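Local coordinates for cupin 2 conserved barrel domain protein (Planctomyces limnophilus, PDB 4H7L) that is of unknown function but binds a copper(II) ion in a cupin barrel and is probably related to the Pac13-like cupins, at residues V72-L83 and L90-I98; C30-A38 and V49-A58. All blocks are in the same frame, centred on the assembly; numbering follows the deposited sequence.

Interaction 1: residues V72-L83 and L90-I98; sequences VLDHAAHATIEL and LTKLLAISI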
loop_
_atom_site.group_PDB
_atom_site.type_symbol
_atom_site.label_atom_id
_atom_site.label_comp_id
_atom_site.label_asym_id
_atom_site.label_seq_id
_atom_site.Cartn_x
_atom_site.Cartn_y
_atom_site.Cartn_z
ATOM N N VAL B 72 6.729 -4.916 2.772
ATOM C CA VAL B 72 7.320 -5.311 4.050
ATOM C C VAL B 72 7.780 -4.102 4.863
ATOM O O VAL B 72 8.567 -3.289 4.383
ATOM C CB VAL B 72 8.522 -6.245 3.852
ATOM C CG1 VAL B 72 9.131 -6.610 5.199
ATOM C CG2 VAL B 72 8.107 -7.495 3.093
ATOM N N LEU B 73 7.293 -3.995 6.096
ATOM C CA LEU B 73 7.695 -2.913 6.988
ATOM C C LEU B 73 8.770 -3.377 7.970
ATOM O O LEU B 73 9.698 -2.632 8.288
ATOM C CB LEU B 73 6.483 -2.360 7.742
ATOM C CG LEU B 73 5.381 -1.764 6.858
ATOM C CD1 LEU B 73 4.380 -0.990 7.699
ATOM C CD2 LEU B 73 5.960 -0.873 5.769
ATOM N N ASP B 74 8.639 -4.605 8.455
ATOM C CA ASP B 74 9.704 -5.230 9.231
ATOM C C ASP B 74 9.602 -6.741 9.091
ATOM O O ASP B 74 8.617 -7.257 8.566
ATOM C CB ASP B 74 9.648 -4.810 10.705
ATOM C CG ASP B 74 8.421 -5.342 11.424
ATOM O OD1 ASP B 74 7.754 -4.549 12.124
ATOM O OD2 ASP B 74 8.132 -6.554 11.313
ATOM N N HIS B 75 10.623 -7.449 9.551
ATOM C CA HIS B 75 10.644 -8.895 9.420
ATOM C C HIS B 75 11.685 -9.504 10.338
ATOM O O HIS B 75 12.649 -8.845 10.726
ATOM C CB HIS B 75 10.950 -9.284 7.976
ATOM C CG HIS B 75 12.325 -8.896 7.530
ATOM N ND1 HIS B 75 13.437 -9.665 7.801
ATOM C CD2 HIS B 75 12.772 -7.820 6.841
ATOM C CE1 HIS B 75 14.507 -9.082 7.293
ATOM N NE2 HIS B 75 14.131 -7.960 6.706
ATOM N N ALA B 76 11.477 -10.768 10.689
ATOM C CA ALA B 76 12.466 -11.530 11.433
ATOM C C ALA B 76 13.540 -11.991 10.461
ATOM O O ALA B 76 13.269 -12.188 9.275
ATOM C CB ALA B 76 11.816 -12.724 12.105
ATOM N N ALA B 77 14.761 -12.149 10.955
ATOM C CA ALA B 77 15.850 -12.640 10.124
ATOM C C ALA B 77 15.440 -13.951 9.458
ATOM O O ALA B 77 14.802 -14.798 10.081
ATOM C CB ALA B 77 17.110 -12.835 10.957
ATOM N N HIS B 78 15.796 -14.098 8.186
ATOM C CA HIS B 78 15.526 -15.317 7.420
ATOM C C HIS B 78 14.064 -15.491 7.033
ATOM O O HIS B 78 13.688 -16.534 6.500
ATOM C CB HIS B 78 15.978 -16.563 8.181
ATOM C CG HIS B 78 17.402 -16.514 8.629
ATOM N ND1 HIS B 78 17.768 -16.571 9.958
ATOM C CD2 HIS B 78 18.554 -16.415 7.926
ATOM C CE1 HIS B 78 19.083 -16.510 10.052
ATOM N NE2 HIS B 78 19.585 -16.414 8.833
ATOM N N ALA B 79 13.231 -14.491 7.296
ATOM C CA ALA B 79 11.848 -14.569 6.857
ATOM C C ALA B 79 11.856 -14.512 5.339
ATOM O O ALA B 79 12.659 -13.795 4.746
ATOM C CB ALA B 79 11.029 -13.437 7.434
ATOM N N THR B 80 10.982 -15.286 4.709
ATOM C CA THR B 80 10.915 -15.313 3.255
ATOM C C THR B 80 9.483 -15.212 2.766
ATOM O O THR B 80 8.534 -15.246 3.548
ATOM C CB THR B 80 11.510 -16.613 2.687
ATOM O OG1 THR B 80 10.692 -17.723 3.073
ATOM C CG2 THR B 80 12.925 -16.826 3.193
ATOM N N ILE B 81 9.343 -15.088 1.455
ATOM C CA ILE B 81 8.047 -15.176 0.811
ATOM C C ILE B 81 8.159 -16.265 -0.238
ATOM O O ILE B 81 9.191 -16.394 -0.894
ATOM C CB ILE B 81 7.638 -13.841 0.166
ATOM C CG1 ILE B 81 6.233 -13.942 -0.424
ATOM C CG2 ILE B 81 8.632 -13.437 -0.911
ATOM C CD1 ILE B 81 5.555 -12.606 -0.589
ATOM N N GLU B 82 7.113 -17.072 -0.372
ATOM C CA GLU B 82 7.105 -18.139 -1.359
ATOM C C GLU B 82 6.116 -17.814 -2.460
ATOM O O GLU B 82 4.931 -17.617 -2.200
ATOM C CB GLU B 82 6.760 -19.476 -0.708
ATOM C CG GLU B 82 7.859 -20.003 0.202
ATOM C CD GLU B 82 7.478 -21.294 0.905
ATOM O OE1 GLU B 82 6.331 -21.757 0.730
ATOM O OE2 GLU B 82 8.329 -21.844 1.634
ATOM N N LEU B 83 6.615 -17.741 -3.689
ATOM C CA LEU B 83 5.780 -17.448 -4.844
ATOM C C LEU B 83 5.894 -18.590 -5.844
ATOM O O LEU B 83 6.977 -18.871 -6.360
ATOM C CB LEU B 83 6.200 -16.122 -5.477
ATOM C CG LEU B 83 6.068 -14.912 -4.550
ATOM C CD1 LEU B 83 6.819 -13.710 -5.095
ATOM C CD2 LEU B 83 4.608 -14.570 -4.349
ATOM N N LEU B 90 12.795 -11.723 2.720
ATOM C CA LEU B 90 12.155 -10.436 2.945
ATOM C C LEU B 90 13.183 -9.404 3.383
ATOM O O LEU B 90 14.062 -9.701 4.192
ATOM C CB LEU B 90 11.083 -10.558 4.024
ATOM C CG LEU B 90 9.965 -11.555 3.737
ATOM C CD1 LEU B 90 9.045 -11.661 4.940
ATOM C CD2 LEU B 90 9.188 -11.148 2.496
ATOM N N THR B 91 13.068 -8.195 2.844
ATOM C CA THR B 91 13.866 -7.070 3.313
ATOM C C THR B 91 12.941 -5.883 3.526
ATOM O O THR B 91 11.813 -5.872 3.030
ATOM C CB THR B 91 14.975 -6.685 2.316
ATOM O OG1 THR B 91 14.396 -6.069 1.160
ATOM C CG2 THR B 91 15.771 -7.911 1.895
ATOM N N LYS B 92 13.413 -4.888 4.267
ATOM C CA LYS B 92 12.601 -3.716 4.562
ATOM C C LYS B 92 12.193 -2.970 3.295
ATOM O O LYS B 92 13.016 -2.697 2.424
ATOM C CB LYS B 92 13.344 -2.771 5.507
ATOM C CG LYS B 92 13.272 -3.179 6.968
ATOM C CD LYS B 92 13.802 -2.077 7.869
ATOM C CE LYS B 92 13.517 -2.358 9.334
ATOM N NZ LYS B 92 14.121 -1.317 10.211
ATOM N N LEU B 93 10.908 -2.646 3.210
ATOM C CA LEU B 93 10.360 -1.888 2.088
ATOM C C LEU B 93 10.457 -2.640 0.767
ATOM O O LEU B 93 10.440 -2.038 -0.309
ATOM C CB LEU B 93 11.038 -0.521 1.978
ATOM C CG LEU B 93 10.782 0.405 3.166
ATOM C CD1 LEU B 93 11.526 1.716 2.985
ATOM C CD2 LEU B 93 9.291 0.654 3.349
ATOM N N LEU B 94 10.550 -3.960 0.849
ATOM C CA LEU B 94 10.391 -4.793 -0.327
ATOM C C LEU B 94 8.922 -4.762 -0.730
ATOM O O LEU B 94 8.042 -4.909 0.119
ATOM C CB LEU B 94 10.822 -6.229 -0.025
ATOM C CG LEU B 94 10.765 -7.194 -1.207
ATOM C CD1 LEU B 94 11.806 -6.819 -2.256
ATOM C CD2 LEU B 94 10.956 -8.631 -0.743
ATOM N N ALA B 95 8.660 -4.557 -2.017
ATOM C CA ALA B 95 7.294 -4.572 -2.536
ATOM C C ALA B 95 7.099 -5.789 -3.426
ATOM O O ALA B 95 7.857 -6.001 -4.372
ATOM C CB ALA B 95 7.006 -3.307 -3.314
ATOM N N ILE B 96 6.084 -6.590 -3.125
ATOM C CA ILE B 96 5.820 -7.781 -3.914
ATOM C C ILE B 96 4.433 -7.730 -4.528
ATOM O O ILE B 96 3.433 -7.596 -3.829
ATOM C CB ILE B 96 5.952 -9.065 -3.083
ATOM C CG1 ILE B 96 7.253 -9.052 -2.283
ATOM C CG2 ILE B 96 5.914 -10.280 -3.990
ATOM C CD1 ILE B 96 7.090 -8.555 -0.874
ATOM N N SER B 97 4.392 -7.835 -5.848
ATOM C CA SER B 97 3.147 -7.863 -6.590
ATOM C C SER B 97 2.747 -9.306 -6.835
ATOM O O SER B 97 3.511 -10.080 -7.415
ATOM C CB SER B 97 3.319 -7.135 -7.922
ATOM O OG SER B 97 2.233 -7.395 -8.792
ATOM N N ILE B 98 1.547 -9.665 -6.392
ATOM C CA ILE B 98 1.065 -11.033 -6.495
ATOM C C ILE B 98 -0.228 -11.080 -7.295
ATOM O O ILE B 98 -1.311 -10.901 -6.743
ATOM C CB ILE B 98 0.819 -11.631 -5.105
ATOM C CG1 ILE B 98 2.081 -11.489 -4.251
ATOM C CG2 ILE B 98 0.400 -13.095 -5.222
ATOM C CD1 ILE B 98 1.893 -11.882 -2.799
HETATM O O HOH W 1 16.042 -5.698 5.625
#
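L90 fills the bend of 72-83: its N-H makes a nearly straight hydrogen bond to A79 O (2.9 Å, 174°), CD1 rests on A79 CB at 3.6 Å, and CD2 reaches between V72 CG2 and I81 CB. Its carbonyl O lies over one face of the H75 ring, too badly angled to bond NE2. With H75 CG between the backbone N and the carbonyl carbon (chi1 66°), ND1 donates to A76 O, in the ring plane but above the plane of that carbonyl, and NE2 shares a water with K92 N. T91 O lies 3.4 Å from V72 CB. From the type II turn T91-L94, L93 N donates to V72 O (2.7 Å) and V72 N returns a bond to L94 O. In the cupin barrel strand 67-72 pairs antiparallel with 94-98, whose other partner is a strand of the second subunit; turning at L73, the chain runs beside 110-117 as 74-75 and crosses to the smaller sheet only at 80-83. I96 CG2 packs against L83 CD1 (3.7 Å) and meets I81 CD1 tip to tip. I98 CG1 touches L83 CD2 at 4.0 Å; I98 also packs on the copper ligand H104.

Interaction 2: residues C30-A38 and V49-A58; sequences CPCGWAQRA and VHYTQITKAA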
loop_
_atom_site.group_PDB
_atom_site.type_symbol
_atom_site.label_atom_id
_atom_site.label_comp_id
_atom_site.label_asym_id
_atom_site.label_seq_id
_atom_site.Cartn_x
_atom_site.Cartn_y
_atom_site.Cartn_z
ATOM N N CYS B 30 -6.427 -13.978 11.311
ATOM C CA CYS B 30 -6.397 -14.595 9.993
ATOM C C CYS B 30 -5.383 -15.733 10.048
ATOM O O CYS B 30 -4.626 -15.839 11.013
ATOM C CB CYS B 30 -6.022 -13.568 8.927
ATOM S SG CYS B 30 -4.534 -12.633 9.310
ATOM N N PRO B 31 -5.366 -16.597 9.022
ATOM C CA PRO B 31 -4.553 -17.814 9.132
ATOM C C PRO B 31 -3.074 -17.545 9.400
ATOM O O PRO B 31 -2.420 -18.372 10.036
ATOM C CB PRO B 31 -4.735 -18.482 7.765
ATOM C CG PRO B 31 -6.016 -17.938 7.245
ATOM C CD PRO B 31 -6.068 -16.523 7.731
ATOM N N CYS B 32 -2.562 -16.412 8.935
ATOM C CA CYS B 32 -1.144 -16.108 9.089
ATOM C C CYS B 32 -0.857 -15.217 10.300
ATOM O O CYS B 32 0.304 -14.925 10.591
ATOM C CB CYS B 32 -0.609 -15.441 7.824
ATOM S SG CYS B 32 -1.362 -13.839 7.473
ATOM N N GLY B 33 -1.900 -14.784 11.004
ATOM C CA GLY B 33 -1.721 -13.945 12.178
ATOM C C GLY B 33 -2.877 -12.995 12.441
ATOM O O GLY B 33 -4.012 -13.426 12.640
ATOM N N TRP B 34 -2.588 -11.697 12.440
ATOM C CA TRP B 34 -3.597 -10.684 12.740
ATOM C C TRP B 34 -3.664 -9.613 11.658
ATOM O O TRP B 34 -2.637 -9.108 11.207
ATOM C CB TRP B 34 -3.301 -10.030 14.090
ATOM C CG TRP B 34 -3.293 -11.003 15.218
ATOM C CD1 TRP B 34 -2.217 -11.678 15.710
ATOM C CD2 TRP B 34 -4.420 -11.420 15.996
ATOM N NE1 TRP B 34 -2.602 -12.489 16.748
ATOM C CE2 TRP B 34 -3.950 -12.348 16.945
ATOM C CE3 TRP B 34 -5.779 -11.095 15.985
ATOM C CZ2 TRP B 34 -4.791 -12.956 17.873
ATOM C CZ3 TRP B 34 -6.612 -11.701 16.906
ATOM C CH2 TRP B 34 -6.115 -12.620 17.839
ATOM N N ALA B 35 -4.880 -9.262 11.255
ATOM C CA ALA B 35 -5.086 -8.277 10.199
ATOM C C ALA B 35 -5.893 -7.083 10.702
ATOM O O ALA B 35 -6.886 -7.243 11.409
ATOM C CB ALA B 35 -5.793 -8.920 9.017
ATOM N N GLN B 36 -5.455 -5.885 10.333
ATOM C CA GLN B 36 -6.210 -4.669 10.606
ATOM C C GLN B 36 -6.606 -4.056 9.267
ATOM O O GLN B 36 -5.816 -3.366 8.623
ATOM C CB GLN B 36 -5.385 -3.702 11.461
ATOM C CG GLN B 36 -5.171 -4.208 12.889
ATOM C CD GLN B 36 -4.193 -3.366 13.695
ATOM O OE1 GLN B 36 -2.984 -3.427 13.485
ATOM N NE2 GLN B 36 -4.713 -2.589 14.636
ATOM N N ARG B 37 -7.839 -4.327 8.853
ATOM C CA ARG B 37 -8.264 -4.085 7.479
ATOM C C ARG B 37 -8.985 -2.750 7.311
ATOM O O ARG B 37 -9.880 -2.415 8.082
ATOM C CB ARG B 37 -9.165 -5.232 7.012
ATOM C CG ARG B 37 -8.600 -6.620 7.312
ATOM C CD ARG B 37 -9.301 -7.702 6.501
ATOM N NE ARG B 37 -8.633 -8.998 6.609
ATOM C CZ ARG B 37 -8.963 -9.962 7.468
ATOM N NH1 ARG B 37 -9.968 -9.807 8.322
ATOM N NH2 ARG B 37 -8.283 -11.099 7.474
ATOM N N ALA B 38 -8.591 -1.997 6.288
ATOM C CA ALA B 38 -9.180 -0.691 6.017
ATOM C C ALA B 38 -9.693 -0.590 4.588
ATOM O O ALA B 38 -9.195 -1.265 3.688
ATOM C CB ALA B 38 -8.161 0.405 6.276
ATOM N N VAL B 49 -6.744 -1.796 2.093
ATOM C CA VAL B 49 -5.406 -1.706 2.654
ATOM C C VAL B 49 -5.371 -2.334 4.041
ATOM O O VAL B 49 -6.012 -1.850 4.972
ATOM C CB VAL B 49 -4.916 -0.252 2.712
ATOM C CG1 VAL B 49 -3.551 -0.178 3.374
ATOM C CG2 VAL B 49 -4.853 0.326 1.311
ATOM N N HIS B 50 -4.631 -3.431 4.157
ATOM C CA HIS B 50 -4.501 -4.157 5.412
ATOM C C HIS B 50 -3.147 -3.872 6.045
ATOM O O HIS B 50 -2.138 -3.771 5.350
ATOM C CB HIS B 50 -4.601 -5.663 5.174
ATOM C CG HIS B 50 -5.841 -6.094 4.453
ATOM N ND1 HIS B 50 -6.870 -5.232 4.145
ATOM C CD2 HIS B 50 -6.213 -7.308 3.984
ATOM C CE1 HIS B 50 -7.823 -5.896 3.514
ATOM N NE2 HIS B 50 -7.449 -7.156 3.405
ATOM N N TYR B 51 -3.133 -3.748 7.366
ATOM C CA TYR B 51 -1.892 -3.722 8.124
ATOM C C TYR B 51 -1.834 -5.043 8.880
ATOM O O TYR B 51 -2.580 -5.257 9.835
ATOM C CB TYR B 51 -1.871 -2.523 9.066
ATOM C CG TYR B 51 -0.707 -2.489 10.030
ATOM C CD1 TYR B 51 0.585 -2.279 9.586
ATOM C CD2 TYR B 51 -0.913 -2.637 11.389
ATOM C CE1 TYR B 51 1.644 -2.236 10.466
ATOM C CE2 TYR B 51 0.137 -2.593 12.280
ATOM C CZ TYR B 51 1.415 -2.391 11.813
ATOM O OH TYR B 51 2.470 -2.342 12.693
ATOM N N THR B 52 -0.959 -5.934 8.434
ATOM C CA THR B 52 -1.046 -7.336 8.811
ATOM C C THR B 52 0.189 -7.840 9.541
ATOM O O THR B 52 1.317 -7.646 9.091
ATOM C CB THR B 52 -1.266 -8.219 7.567
ATOM O OG1 THR B 52 -2.501 -7.863 6.935
ATOM C CG2 THR B 52 -1.300 -9.689 7.945
ATOM N N GLN B 53 -0.046 -8.502 10.668
ATOM C CA GLN B 53 1.018 -9.113 11.450
ATOM C C GLN B 53 1.106 -10.603 11.147
ATOM O O GLN B 53 0.176 -11.356 11.434
ATOM C CB GLN B 53 0.752 -8.915 12.945
ATOM C CG GLN B 53 0.668 -7.460 13.378
ATOM C CD GLN B 53 2.011 -6.769 13.323
ATOM O OE1 GLN B 53 2.998 -7.347 12.867
ATOM N NE2 GLN B 53 2.061 -5.529 13.794
ATOM N N ILE B 54 2.224 -11.025 10.565
ATOM C CA ILE B 54 2.473 -12.442 10.328
ATOM C C ILE B 54 3.108 -13.037 11.577
ATOM O O ILE B 54 4.264 -12.748 11.891
ATOM C CB ILE B 54 3.428 -12.681 9.143
ATOM C CG1 ILE B 54 3.109 -11.739 7.976
ATOM C CG2 ILE B 54 3.362 -14.139 8.701
ATOM C CD1 ILE B 54 1.722 -11.907 7.408
ATOM N N THR B 55 2.348 -13.859 12.292
ATOM C CA THR B 55 2.815 -14.433 13.550
ATOM C C THR B 55 2.927 -15.956 13.503
ATOM O O THR B 55 3.642 -16.553 14.308
ATOM C CB THR B 55 1.878 -14.049 14.707
ATOM O OG1 THR B 55 0.520 -14.313 14.330
ATOM C CG2 THR B 55 2.027 -12.573 15.050
ATOM N N LYS B 56 2.226 -16.581 12.562
ATOM C CA LYS B 56 2.195 -18.035 12.482
ATOM C C LYS B 56 2.247 -18.519 11.033
ATOM O O LYS B 56 1.930 -17.777 10.104
ATOM C CB LYS B 56 0.949 -18.576 13.194
ATOM C CG LYS B 56 -0.373 -17.963 12.739
ATOM C CD LYS B 56 -1.441 -18.073 13.830
ATOM C CE LYS B 56 -2.826 -17.710 13.305
ATOM N NZ LYS B 56 -3.750 -17.277 14.391
ATOM N N ALA B 57 2.659 -19.769 10.853
ATOM C CA ALA B 57 2.759 -20.366 9.528
ATOM C C ALA B 57 1.367 -20.606 8.955
ATOM O O ALA B 57 0.415 -20.842 9.696
ATOM C CB ALA B 57 3.537 -21.670 9.600
ATOM N N ALA B 58 1.253 -20.551 7.634
ATOM C CA ALA B 58 -0.040 -20.673 6.978
ATOM C C ALA B 58 0.052 -21.534 5.722
ATOM O O ALA B 58 1.115 -21.642 5.114
ATOM C CB ALA B 58 -0.573 -19.294 6.633
#
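W34 and Q53 form one of the hydrogen-bonded pairs of an antiparallel beta hairpin, strands 33-38 and 48-54, in the larger sheet of the cupin barrel. Backbone bonds run both ways at W34-Q53, Q36-Y51 and A38-V49; the shortest is Q53 N to W34 O, 2.7 Å. Past the strand end C32 O accepts twice, from T55 N in its carbonyl plane (2.9 Å) and from K56 N above that plane. G33, with backbone angles that call for glycine, brings its CA within 3.3 Å of Q53 O; a side chain there would clash with that oxygen.

In the apolar contacts, C32 SG meets I54 CD1 at 3.6 Å and C32 CB meets A58 CB at 4.0 Å. Separately, the K56 chain lies against P31 O through CG and CE; its NZ lies 5.8 Å from the centroid of the W34 five-membered ring, at most a weak cation-pi attraction.

Two contacts involve aromatic rings. The R37 chain, extended from CG to NE, lays CD over one face of the H50 imidazole, a CH-pi contact 3.8 Å from the ring centroid, and the guanidinium stands 76° from the ring plane. H50 also meets F120 edge-to-face, so an alanine here would probably take away the ring face under R37 CD, leaving the arginine chain less restrained, and rob F120 of its edge-to-face partner. Q36 and Y51 run side by side; Q36 NE2 bonds to I25 O, while OE1 lies in the ring plane at the Y51 edge, 3.1 Å from CD2.

How the interactions relate
Both interactions are partly buried, reach the larger sheet and the second subunit, and touch where L73 CD1 packs on Y51 CE1 (4.1 Å). Interaction 2 closes first along the chain and joins neighbouring hairpin strands by regular backbone bonding; its W34, T55 and K56 are exposed, while H50 and T52 are buried. Interaction 1 instead spans the two sheets: the axes of strands 80-83 and 94-98 come no closer than 10.0 Å, so buried aliphatic side chains (V72, I81, L83, L90, I96, I98) fill the gap, and the few backbone bonds gather at its turns. The side chain of I98 in interaction 1 is about 6 Å from the copper ion, that of C32 in interaction 2 about 8 Å.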